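PDB 3GGY: vacuolar protein sorting-associated protein IST1 from Saccharomyces cerevisiae, which regulates recruitment of the ATPase VPS4 to the ESCRT-III complex late in multivesicular-body cargo sorting. Local coordinates for residues A[23-27]-A[70-74]; A[57-61]-A[168-173]; A[93-97]-A[108-112]. One frame throughout, in Å; residues are numbered along the deposited sequence.

Contact 1: residues A[23-27]-A[70-74]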
ATOM      1  N   LEU A  23       6.156  -5.589  -6.021  1.00 13.77           N
ATOM      2  CA  LEU A  23       5.809  -4.332  -5.362  1.00 13.65           C
ATOM      3  C   LEU A  23       6.591  -3.167  -5.974  1.00 14.50           C
ATOM      4  O   LEU A  23       6.038  -2.092  -6.217  1.00 15.65           O
ATOM      5  CB  LEU A  23       6.090  -4.421  -3.857  1.00 13.49           C
ATOM      6  CG  LEU A  23       5.062  -5.245  -3.075  1.00 13.35           C
ATOM      7  CD1 LEU A  23       5.598  -5.611  -1.695  1.00 14.04           C
ATOM      8  CD2 LEU A  23       3.782  -4.451  -2.962  1.00 11.10           C
ATOM      9  N   ARG A  24       7.878  -3.377  -6.226  1.00 16.32           N
ATOM     10  CA  ARG A  24       8.705  -2.324  -6.814  1.00 18.05           C
ATOM     11  C   ARG A  24       8.188  -1.947  -8.194  1.00 18.89           C
ATOM     12  O   ARG A  24       8.103  -0.767  -8.539  1.00 19.30           O
ATOM     13  CB  ARG A  24      10.166  -2.782  -6.924  1.00 18.32           C
ATOM     14  CG  ARG A  24      10.915  -2.841  -5.598  1.00 20.23           C
ATOM     15  CD  ARG A  24      12.347  -3.335  -5.795  1.00 22.50           C
ATOM     16  NE  ARG A  24      13.091  -3.385  -4.538  1.00 26.30           N
ATOM     17  CZ  ARG A  24      14.319  -3.883  -4.413  1.00 30.77           C
ATOM     18  NH1 ARG A  24      14.949  -4.377  -5.471  1.00 31.51           N
ATOM     19  NH2 ARG A  24      14.918  -3.889  -3.229  1.00 33.34           N
ATOM     20  N   TYR A  25       7.833  -2.960  -8.977  1.00 19.01           N
ATOM     21  CA  TYR A  25       7.333  -2.745 -10.328  1.00 20.61           C
ATOM     22  C   TYR A  25       5.989  -2.024 -10.317  1.00 19.09           C
ATOM     23  O   TYR A  25       5.738  -1.147 -11.146  1.00 19.44           O
ATOM     24  CB  TYR A  25       7.197  -4.084 -11.056  1.00 22.81           C
ATOM     25  CG  TYR A  25       6.958  -3.942 -12.541  1.00 27.49           C
ATOM     26  CD1 TYR A  25       7.902  -3.320 -13.359  1.00 30.24           C
ATOM     27  CD2 TYR A  25       5.794  -4.430 -13.130  1.00 29.12           C
ATOM     28  CE1 TYR A  25       7.692  -3.190 -14.732  1.00 30.89           C
ATOM     29  CE2 TYR A  25       5.572  -4.303 -14.503  1.00 31.40           C
ATOM     30  CZ  TYR A  25       6.526  -3.682 -15.295  1.00 30.47           C
ATOM     31  OH  TYR A  25       6.316  -3.554 -16.648  1.00 30.34           O
ATOM     32  N   ALA A  26       5.129  -2.395  -9.373  1.00 17.02           N
ATOM     33  CA  ALA A  26       3.816  -1.774  -9.254  1.00 14.47           C
ATOM     34  C   ALA A  26       3.975  -0.301  -8.886  1.00 13.25           C
ATOM     35  O   ALA A  26       3.234   0.549  -9.381  1.00 13.65           O
ATOM     36  CB  ALA A  26       2.980  -2.501  -8.196  1.00 14.27           C
ATOM     37  N   GLN A  27       4.938  -0.004  -8.016  1.00 12.86           N
ATOM     38  CA  GLN A  27       5.193   1.378  -7.603  1.00 14.95           C
ATOM     39  C   GLN A  27       5.618   2.202  -8.806  1.00 16.35           C
ATOM     40  O   GLN A  27       5.092   3.284  -9.051  1.00 16.91           O
ATOM     41  CB  GLN A  27       6.313   1.437  -6.569  1.00 16.75           C
ATOM     42  CG  GLN A  27       5.956   0.926  -5.201  1.00 19.21           C
ATOM     43  CD  GLN A  27       7.168   0.857  -4.304  1.00 19.74           C
ATOM     44  OE1 GLN A  27       7.877   1.849  -4.125  1.00 23.00           O
ATOM     45  NE2 GLN A  27       7.423  -0.317  -3.743  1.00 17.96           N
ATOM     46  N   LEU A  70       2.208   0.721  -0.960  1.00  7.08           N
ATOM     47  CA  LEU A  70       3.137  -0.183  -1.636  1.00  9.01           C
ATOM     48  C   LEU A  70       4.573   0.014  -1.161  1.00  7.91           C
ATOM     49  O   LEU A  70       5.317  -0.954  -1.026  1.00  8.59           O
ATOM     50  CB  LEU A  70       3.067   0.014  -3.155  1.00  8.91           C
ATOM     51  CG  LEU A  70       1.713  -0.262  -3.812  1.00 12.64           C
ATOM     52  CD1 LEU A  70       1.837  -0.083  -5.329  1.00 13.46           C
ATOM     53  CD2 LEU A  70       1.259  -1.676  -3.490  1.00 15.50           C
ATOM     54  N   GLU A  71       4.966   1.261  -0.911  1.00  9.80           N
ATOM     55  CA  GLU A  71       6.324   1.540  -0.448  1.00  8.49           C
ATOM     56  C   GLU A  71       6.553   0.916   0.925  1.00  9.71           C
ATOM     57  O   GLU A  71       7.605   0.330   1.186  1.00 11.66           O
ATOM     58  CB  GLU A  71       6.557   3.050  -0.378  1.00 12.01           C
ATOM     59  CG  GLU A  71       6.331   3.751  -1.712  1.00 15.05           C
ATOM     60  CD  GLU A  71       6.475   5.260  -1.627  1.00 19.55           C
ATOM     61  OE1 GLU A  71       6.070   5.840  -0.597  1.00 21.34           O
ATOM     62  OE2 GLU A  71       6.976   5.866  -2.600  1.00 21.36           O
ATOM     63  N   ILE A  72       5.561   1.035   1.797  1.00  9.11           N
ATOM     64  CA  ILE A  72       5.671   0.475   3.135  1.00  9.42           C
ATOM     65  C   ILE A  72       5.700  -1.057   3.073  1.00  8.76           C
ATOM     66  O   ILE A  72       6.493  -1.709   3.758  1.00  8.32           O
ATOM     67  CB  ILE A  72       4.491   0.937   4.017  1.00 10.21           C
ATOM     68  CG1 ILE A  72       4.494   2.463   4.124  1.00 12.14           C
ATOM     69  CG2 ILE A  72       4.586   0.286   5.394  1.00 10.55           C
ATOM     70  CD1 ILE A  72       3.213   3.051   4.690  1.00 11.91           C
ATOM     71  N   LEU A  73       4.843  -1.642   2.243  1.00  8.36           N
ATOM     72  CA  LEU A  73       4.809  -3.094   2.139  1.00  8.10           C
ATOM     73  C   LEU A  73       6.133  -3.638   1.610  1.00  9.74           C
ATOM     74  O   LEU A  73       6.577  -4.718   2.013  1.00  9.71           O
ATOM     75  CB  LEU A  73       3.647  -3.539   1.241  1.00  8.55           C
ATOM     76  CG  LEU A  73       2.245  -3.186   1.752  1.00  7.69           C
ATOM     77  CD1 LEU A  73       1.212  -3.702   0.747  1.00  7.85           C
ATOM     78  CD2 LEU A  73       2.010  -3.800   3.141  1.00  9.21           C
ATOM     79  N   GLU A  74       6.771  -2.886   0.713  1.00  9.47           N
ATOM     80  CA  GLU A  74       8.051  -3.300   0.152  1.00 11.98           C
ATOM     81  C   GLU A  74       9.060  -3.397   1.288  1.00 11.30           C
ATOM     82  O   GLU A  74       9.823  -4.355   1.369  1.00 12.75           O
ATOM     83  CB  GLU A  74       8.556  -2.283  -0.875  1.00 11.22           C
ATOM     84  CG  GLU A  74       9.860  -2.703  -1.551  1.00 19.17           C
ATOM     85  CD  GLU A  74      10.597  -1.546  -2.211  1.00 23.32           C
ATOM     86  OE1 GLU A  74       9.934  -0.597  -2.681  1.00 24.61           O
ATOM     87  OE2 GLU A  74      11.846  -1.596  -2.268  1.00 24.85           O
TER
HETATM   88  O   HOH W   1       9.245   4.693  -4.715  1.00 32.49           O

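Contact 2: residues A[57-61]-A[168-173]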
ATOM      1  N   VAL A  57      -9.027  14.498  -9.318  1.00 11.40           N
ATOM      2  CA  VAL A  57      -8.129  14.749  -8.200  1.00 11.25           C
ATOM      3  C   VAL A  57      -8.452  13.803  -7.045  1.00 12.24           C
ATOM      4  O   VAL A  57      -7.553  13.281  -6.386  1.00 11.59           O
ATOM      5  CB  VAL A  57      -8.229  16.218  -7.737  1.00 10.48           C
ATOM      6  CG1 VAL A  57      -7.529  16.409  -6.403  1.00 12.08           C
ATOM      7  CG2 VAL A  57      -7.595  17.109  -8.795  1.00 12.24           C
ATOM      8  N   GLU A  58      -9.735  13.568  -6.799  1.00 12.97           N
ATOM      9  CA  GLU A  58     -10.113  12.657  -5.725  1.00 13.95           C
ATOM     10  C   GLU A  58      -9.490  11.284  -5.969  1.00 13.89           C
ATOM     11  O   GLU A  58      -8.993  10.645  -5.044  1.00 14.51           O
ATOM     12  CB  GLU A  58     -11.636  12.549  -5.641  1.00 16.58           C
ATOM     13  CG  GLU A  58     -12.300  13.892  -5.360  1.00 22.49           C
ATOM     14  CD  GLU A  58     -13.804  13.797  -5.233  1.00 28.23           C
ATOM     15  OE1 GLU A  58     -14.452  13.298  -6.179  1.00 30.31           O
ATOM     16  OE2 GLU A  58     -14.338  14.230  -4.186  1.00 33.42           O
ATOM     17  N   THR A  59      -9.506  10.842  -7.222  1.00 13.13           N
ATOM     18  CA  THR A  59      -8.939   9.551  -7.589  1.00 13.28           C
ATOM     19  C   THR A  59      -7.423   9.586  -7.420  1.00 12.49           C
ATOM     20  O   THR A  59      -6.820   8.642  -6.909  1.00 13.16           O
ATOM     21  CB  THR A  59      -9.283   9.207  -9.052  1.00 14.45           C
ATOM     22  OG1 THR A  59     -10.707   9.150  -9.204  1.00 17.47           O
ATOM     23  CG2 THR A  59      -8.685   7.865  -9.445  1.00 14.94           C
ATOM     24  N   LEU A  60      -6.812  10.686  -7.846  1.00  9.27           N
ATOM     25  CA  LEU A  60      -5.364  10.850  -7.736  1.00 10.08           C
ATOM     26  C   LEU A  60      -4.910  10.785  -6.276  1.00  9.02           C
ATOM     27  O   LEU A  60      -3.872  10.201  -5.958  1.00 11.93           O
ATOM     28  CB  LEU A  60      -4.955  12.193  -8.353  1.00 11.92           C
ATOM     29  CG  LEU A  60      -3.497  12.642  -8.219  1.00 13.53           C
ATOM     30  CD1 LEU A  60      -2.560  11.587  -8.795  1.00 15.10           C
ATOM     31  CD2 LEU A  60      -3.318  13.971  -8.943  1.00 14.72           C
ATOM     32  N   ILE A  61      -5.684  11.401  -5.387  1.00  9.70           N
ATOM     33  CA  ILE A  61      -5.359  11.395  -3.966  1.00  9.49           C
ATOM     34  C   ILE A  61      -5.295   9.961  -3.468  1.00  9.71           C
ATOM     35  O   ILE A  61      -4.367   9.585  -2.749  1.00  9.44           O
ATOM     36  CB  ILE A  61      -6.411  12.193  -3.168  1.00 10.23           C
ATOM     37  CG1 ILE A  61      -6.212  13.685  -3.447  1.00 10.50           C
ATOM     38  CG2 ILE A  61      -6.286  11.913  -1.670  1.00 11.77           C
ATOM     39  CD1 ILE A  61      -7.311  14.575  -2.907  1.00 12.49           C
ATOM     40  N   LEU A 168      -7.920  19.341   0.975  1.00 19.25           N
ATOM     41  CA  LEU A 168      -6.850  18.574   0.344  1.00 17.84           C
ATOM     42  C   LEU A 168      -7.007  18.570  -1.172  1.00 16.11           C
ATOM     43  O   LEU A 168      -6.019  18.612  -1.902  1.00 15.92           O
ATOM     44  CB  LEU A 168      -6.833  17.136   0.871  1.00 17.70           C
ATOM     45  CG  LEU A 168      -5.718  16.243   0.318  1.00 18.57           C
ATOM     46  CD1 LEU A 168      -4.364  16.855   0.613  1.00 19.64           C
ATOM     47  CD2 LEU A 168      -5.820  14.863   0.935  1.00 19.00           C
ATOM     48  N   VAL A 169      -8.248  18.507  -1.648  1.00 15.20           N
ATOM     49  CA  VAL A 169      -8.489  18.532  -3.081  1.00 15.43           C
ATOM     50  C   VAL A 169      -8.014  19.884  -3.609  1.00 15.64           C
ATOM     51  O   VAL A 169      -7.348  19.950  -4.645  1.00 14.74           O
ATOM     52  CB  VAL A 169      -9.985  18.351  -3.410  1.00 17.11           C
ATOM     53  CG1 VAL A 169     -10.225  18.550  -4.902  1.00 16.92           C
ATOM     54  CG2 VAL A 169     -10.433  16.961  -2.998  1.00 16.06           C
ATOM     55  N   ASP A 170      -8.347  20.956  -2.893  1.00 16.11           N
ATOM     56  CA  ASP A 170      -7.930  22.293  -3.309  1.00 17.53           C
ATOM     57  C   ASP A 170      -6.413  22.393  -3.327  1.00 15.12           C
ATOM     58  O   ASP A 170      -5.834  23.013  -4.218  1.00 16.31           O
ATOM     59  CB  ASP A 170      -8.482  23.371  -2.368  1.00 19.13           C
ATOM     60  CG  ASP A 170      -9.972  23.577  -2.528  1.00 25.00           C
ATOM     61  OD1 ASP A 170     -10.519  23.191  -3.585  1.00 24.63           O
ATOM     62  OD2 ASP A 170     -10.592  24.141  -1.599  1.00 27.62           O
ATOM     63  N   LEU A 171      -5.769  21.778  -2.339  1.00 14.51           N
ATOM     64  CA  LEU A 171      -4.319  21.810  -2.265  1.00 14.55           C
ATOM     65  C   LEU A 171      -3.729  21.096  -3.479  1.00 13.55           C
ATOM     66  O   LEU A 171      -2.779  21.582  -4.085  1.00 13.96           O
ATOM     67  CB  LEU A 171      -3.832  21.143  -0.973  1.00 16.32           C
ATOM     68  CG  LEU A 171      -2.315  21.122  -0.774  1.00 19.55           C
ATOM     69  CD1 LEU A 171      -1.785  22.548  -0.744  1.00 21.68           C
ATOM     70  CD2 LEU A 171      -1.975  20.403   0.528  1.00 21.65           C
ATOM     71  N   TYR A 172      -4.294  19.945  -3.837  1.00 13.48           N
ATOM     72  CA  TYR A 172      -3.807  19.206  -5.001  1.00 12.49           C
ATOM     73  C   TYR A 172      -3.973  20.024  -6.284  1.00 13.58           C
ATOM     74  O   TYR A 172      -3.092  20.035  -7.150  1.00 13.30           O
ATOM     75  CB  TYR A 172      -4.562  17.882  -5.152  1.00 12.17           C
ATOM     76  CG  TYR A 172      -3.812  16.685  -4.616  1.00 12.37           C
ATOM     77  CD1 TYR A 172      -3.442  16.610  -3.273  1.00 13.72           C
ATOM     78  CD2 TYR A 172      -3.463  15.625  -5.457  1.00 14.30           C
ATOM     79  CE1 TYR A 172      -2.740  15.507  -2.781  1.00 13.71           C
ATOM     80  CE2 TYR A 172      -2.763  14.517  -4.973  1.00 12.01           C
ATOM     81  CZ  TYR A 172      -2.406  14.468  -3.639  1.00 12.63           C
ATOM     82  OH  TYR A 172      -1.701  13.386  -3.165  1.00 13.90           O
ATOM     83  N   LEU A 173      -5.107  20.699  -6.411  1.00 13.33           N
ATOM     84  CA  LEU A 173      -5.359  21.512  -7.593  1.00 13.20           C
ATOM     85  C   LEU A 173      -4.307  22.616  -7.697  1.00 12.76           C
ATOM     86  O   LEU A 173      -3.772  22.873  -8.775  1.00 13.90           O
ATOM     87  CB  LEU A 173      -6.761  22.122  -7.526  1.00 13.26           C
ATOM     88  CG  LEU A 173      -7.892  21.110  -7.718  1.00 14.27           C
ATOM     89  CD1 LEU A 173      -9.227  21.720  -7.316  1.00 17.15           C
ATOM     90  CD2 LEU A 173      -7.912  20.653  -9.167  1.00 16.15           C
TER
HETATM   91  O   HOH W   2      -2.942  11.616  -1.203  1.00 24.88           O

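Contact 3: residues A[93-97]-A[108-112]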
ATOM      1  N   GLU A  93       1.412 -18.131  17.555  1.00 21.17           N
ATOM      2  CA  GLU A  93       1.159 -16.703  17.581  1.00 20.04           C
ATOM      3  C   GLU A  93       1.730 -16.056  18.839  1.00 20.54           C
ATOM      4  O   GLU A  93       2.145 -14.901  18.817  1.00 20.49           O
ATOM      5  CB  GLU A  93      -0.348 -16.449  17.481  1.00 19.44           C
ATOM      6  CG  GLU A  93      -0.726 -14.993  17.507  1.00 18.87           C
ATOM      7  CD  GLU A  93      -2.135 -14.741  17.011  1.00 18.14           C
ATOM      8  OE1 GLU A  93      -2.896 -15.716  16.803  1.00 19.75           O
ATOM      9  OE2 GLU A  93      -2.482 -13.559  16.833  1.00 18.72           O
ATOM     10  N   GLU A  94       1.756 -16.804  19.939  1.00 22.08           N
ATOM     11  CA  GLU A  94       2.298 -16.282  21.188  1.00 24.80           C
ATOM     12  C   GLU A  94       3.760 -15.904  20.976  1.00 24.29           C
ATOM     13  O   GLU A  94       4.208 -14.842  21.406  1.00 25.22           O
ATOM     14  CB  GLU A  94       2.192 -17.336  22.295  1.00 27.49           C
ATOM     15  CG  GLU A  94       2.943 -16.985  23.582  1.00 33.66           C
ATOM     16  CD  GLU A  94       2.275 -15.888  24.392  1.00 36.81           C
ATOM     17  OE1 GLU A  94       2.046 -14.788  23.847  1.00 40.41           O
ATOM     18  OE2 GLU A  94       1.988 -16.121  25.584  1.00 38.19           O
ATOM     19  N   GLN A  95       4.502 -16.780  20.306  1.00 25.43           N
ATOM     20  CA  GLN A  95       5.911 -16.523  20.036  1.00 25.88           C
ATOM     21  C   GLN A  95       6.062 -15.275  19.172  1.00 25.52           C
ATOM     22  O   GLN A  95       6.879 -14.401  19.456  1.00 25.38           O
ATOM     23  CB  GLN A  95       6.538 -17.718  19.317  1.00 28.25           C
ATOM     24  CG  GLN A  95       6.574 -18.999  20.137  1.00 30.47           C
ATOM     25  CD  GLN A  95       7.147 -20.164  19.355  1.00 31.81           C
ATOM     26  OE1 GLN A  95       6.652 -20.509  18.284  1.00 31.69           O
ATOM     27  NE2 GLN A  95       8.196 -20.777  19.888  1.00 32.51           N
ATOM     28  N   LEU A  96       5.255 -15.197  18.120  1.00 23.63           N
ATOM     29  CA  LEU A  96       5.296 -14.066  17.209  1.00 21.98           C
ATOM     30  C   LEU A  96       5.084 -12.737  17.928  1.00 22.49           C
ATOM     31  O   LEU A  96       5.842 -11.790  17.732  1.00 23.30           O
ATOM     32  CB  LEU A  96       4.230 -14.243  16.122  1.00 20.04           C
ATOM     33  CG  LEU A  96       4.198 -13.230  14.978  1.00 20.87           C
ATOM     34  CD1 LEU A  96       5.480 -13.333  14.163  1.00 18.08           C
ATOM     35  CD2 LEU A  96       2.987 -13.502  14.101  1.00 17.88           C
ATOM     36  N   VAL A  97       4.063 -12.674  18.778  1.00 23.36           N
ATOM     37  CA  VAL A  97       3.735 -11.448  19.492  1.00 24.84           C
ATOM     38  C   VAL A  97       4.645 -11.086  20.664  1.00 28.73           C
ATOM     39  O   VAL A  97       4.919  -9.907  20.893  1.00 30.71           O
ATOM     40  CB  VAL A  97       2.272 -11.491  19.995  1.00 25.40           C
ATOM     41  CG1 VAL A  97       1.944 -10.226  20.765  1.00 25.42           C
ATOM     42  CG2 VAL A  97       1.326 -11.639  18.813  1.00 20.84           C
ATOM     43  N   ALA A 108       5.335  -6.696  10.480  1.00 12.89           N
ATOM     44  CA  ALA A 108       5.557  -6.901   9.055  1.00 13.01           C
ATOM     45  C   ALA A 108       4.689  -7.993   8.428  1.00 12.44           C
ATOM     46  O   ALA A 108       4.059  -7.768   7.395  1.00 11.59           O
ATOM     47  CB  ALA A 108       7.031  -7.201   8.798  1.00 13.51           C
ATOM     48  N   ILE A 109       4.653  -9.170   9.045  1.00 11.85           N
ATOM     49  CA  ILE A 109       3.872 -10.272   8.496  1.00 11.15           C
ATOM     50  C   ILE A 109       2.371  -9.993   8.559  1.00  8.83           C
ATOM     51  O   ILE A 109       1.638 -10.300   7.620  1.00 10.26           O
ATOM     52  CB  ILE A 109       4.186 -11.598   9.223  1.00 13.91           C
ATOM     53  CG1 ILE A 109       3.545 -12.765   8.474  1.00 17.36           C
ATOM     54  CG2 ILE A 109       3.697 -11.537  10.660  1.00 16.60           C
ATOM     55  CD1 ILE A 109       4.128 -12.985   7.078  1.00 22.22           C
ATOM     56  N   ARG A 110       1.911  -9.402   9.660  1.00  9.30           N
ATOM     57  CA  ARG A 110       0.494  -9.085   9.791  1.00  9.08           C
ATOM     58  C   ARG A 110       0.062  -8.063   8.742  1.00  9.43           C
ATOM     59  O   ARG A 110      -1.003  -8.197   8.146  1.00  8.64           O
ATOM     60  CB  ARG A 110       0.195  -8.544  11.189  1.00  9.37           C
ATOM     61  CG  ARG A 110       0.255  -9.609  12.269  1.00  9.22           C
ATOM     62  CD  ARG A 110       0.060  -9.006  13.647  1.00  9.09           C
ATOM     63  NE  ARG A 110       0.152 -10.046  14.665  1.00 10.14           N
ATOM     64  CZ  ARG A 110      -0.855 -10.835  15.021  1.00 12.12           C
ATOM     65  NH1 ARG A 110      -2.046 -10.698  14.456  1.00 10.77           N
ATOM     66  NH2 ARG A 110      -0.655 -11.796  15.915  1.00 13.49           N
ATOM     67  N   SER A 111       0.894  -7.051   8.509  1.00  9.66           N
ATOM     68  CA  SER A 111       0.557  -6.026   7.531  1.00  8.17           C
ATOM     69  C   SER A 111       0.465  -6.577   6.113  1.00  8.34           C
ATOM     70  O   SER A 111      -0.417  -6.194   5.347  1.00  7.83           O
ATOM     71  CB  SER A 111       1.579  -4.884   7.583  1.00  8.71           C
ATOM     72  OG  SER A 111       1.520  -4.216   8.840  1.00  9.84           O
ATOM     73  N   LEU A 112       1.377  -7.475   5.762  1.00  7.08           N
ATOM     74  CA  LEU A 112       1.377  -8.055   4.423  1.00  8.30           C
ATOM     75  C   LEU A 112       0.161  -8.939   4.192  1.00  7.21           C
ATOM     76  O   LEU A 112      -0.430  -8.929   3.114  1.00  8.01           O
ATOM     77  CB  LEU A 112       2.669  -8.840   4.208  1.00  9.46           C
ATOM     78  CG  LEU A 112       3.877  -7.913   4.051  1.00  9.34           C
ATOM     79  CD1 LEU A 112       5.168  -8.716   4.177  1.00 10.19           C
ATOM     80  CD2 LEU A 112       3.811  -7.209   2.701  1.00 10.45           C
TER
HETATM   81  O   HOH W   3      -4.252 -12.754  14.564  1.00 11.41           O

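Contact 1: residues A[23-27]-A[70-74]
Glu74 reaches across to Arg24 and Gln27 of helix 8-46, which hold one carboxylate oxygen each. Gln27 NE2 gives a short hydrogen bond of 2.7 Å to Glu74 OE1. It arrives on the anti side of the carboxylate, 20° out of its plane. Arg24 NE makes a salt bridge of 3.1 Å to Glu74 OE2, coming from well above the carboxylate plane. The oxygen lies at the guanidinium edge, and the two flat groups stand 74° apart. Glu74 CG lies anti to its backbone nitrogen (chi1 -177°), and the extended chain carries the carboxylate between Arg24 and Gln27.

Beneath these polar ends the contact is apolar. Leu23 CD2 meets Leu70 CD2 at 3.8 Å, and Leu23 CD1 lies against Leu73 CB. Leu70 CD1 touches Ala26 CB at 3.9 Å. The Gln27 and Leu70 side chains slide past each other in opposite directions, with Gln27 CG 3.7 Å from Leu70 CB. The segments run nearly antiparallel, with axes 9.4 Å apart, as expected for the long helical hairpin of this ESCRT-III-like N-terminal domain.

Further out, a water donates to Gln27 OE1 and, weakly, to Glu71 OE2. Gln27 NE2 also makes a weak hydrogen bond to Leu23 O, within its own helix. Arg24 NH2 forms a second salt bridge, to Glu78, which probably offsets repulsion between Glu74 and Glu78. Val119, in a loop, touches Leu70 and Leu73.

Contact 2: residues A[57-61]-A[168-173]
Tyr172 lays its ring against Ile61 and Leu60 of the crossing helix. One CH-pi contact is made. Ile61 CG1 stands 3.7 Å from the centroid of the Tyr172 ring, almost exactly on the ring normal. Leu60 takes the ring edge instead: its CG is 3.8 Å from Tyr172 CE2, and its CD2 lies in the ring plane.

The remaining direct contacts are aliphatic. Val57 serves three neighbours with its two methyl groups. Its CG1, anti to the backbone nitrogen (chi1 168°), meets Tyr172 CB at 3.5 Å and also Val169 CG1. Val57 CG2 meets Leu173 CD2 at 3.6 Å. The Ile61 and Val169 side chains cross at about a right angle, with Ile61 CD1 3.9 Å from Val169 CG2. The other branch of Ile61, CG2, meets Leu168 CD2 at 4.0 Å.

No direct hydrogen bond joins the two segments. One water bridges them, donating to both Ile61 O and Tyr172 OH, each at 2.9 Å. The tyrosine hydroxyl also hydrogen-bonds to Asp64, one turn beyond Ile61, so the polar end of the ring is tied to helix 50-82.

The segment axes cross at 96°, 9.9 Å apart. Helix 166-179 thus lies across helix 50-82 and packs as a late element of the domain against the long hairpin. Helix 8-46 also borders the contact: Val41 touches Val57, Ala34 touches Leu60, and Arg38 touches both Leu60 and Tyr172.

Contact 3: residues A[93-97]-A[108-112]
Glu93 CG is anti to its backbone nitrogen (chi1 180°), and Arg110 is extended from CG to NE; these torsions bring the two side chains together between widely spaced axes. Arg110 then turns at its last torsion (chi4 -83°). Its NH2 lies 2.7 Å from Glu93 OE2 in a nearly straight salt bridge. The oxygen lies in the guanidinium plane, while the nitrogen approaches the carboxylate on its anti side but tilted 30° out of the plane. A water closes a small ring by donating to Glu93 OE2 and accepting from Arg110 NH1, 3.0 Å from each.

The segment axes come no closer than 12.5 Å, so side-chain ends make the contact. It joins two short helices that follow the long hairpin of this ESCRT-III-like domain, helix 93-99 and helix 105-115. Leu96 CD2 meets Ile109 CG2 at 4.0 Å, the two side chains crossing at about a right angle. Val97 CG2 lies 3.5 Å from Arg110 NH2, obliquely to the guanidinium.

Other residues position the arginine. Arg110 NE hydrogen-bonds to Asn106, and NH1 makes a weak bond to Ile149 O. Phe140 of helix 138-147 touches Glu93, Leu96 and Arg110.

Contacts 1 and 2 share helix 50-82, with centres 22 Å apart and nearest atoms about 11 Å apart. Contact 1 pairs this helix with helix 8-46; contact 2 sets the late helix 166-179 across it. Contact 3 lies on the other side of the chain's centre from contact 2, with centres 35 Å apart. Along the sequence it is nested within the loop that contact 2 closes. Contacts 1 and 3 touch directly: Leu73 O packs at 3.8 Å from Leu112 CD2, so helix 105-115 borders the hairpin. All the segments lie in the Ist1 family region. Contacts 1 and 3 include salt bridges, whereas contact 2 is joined directly by apolar contacts.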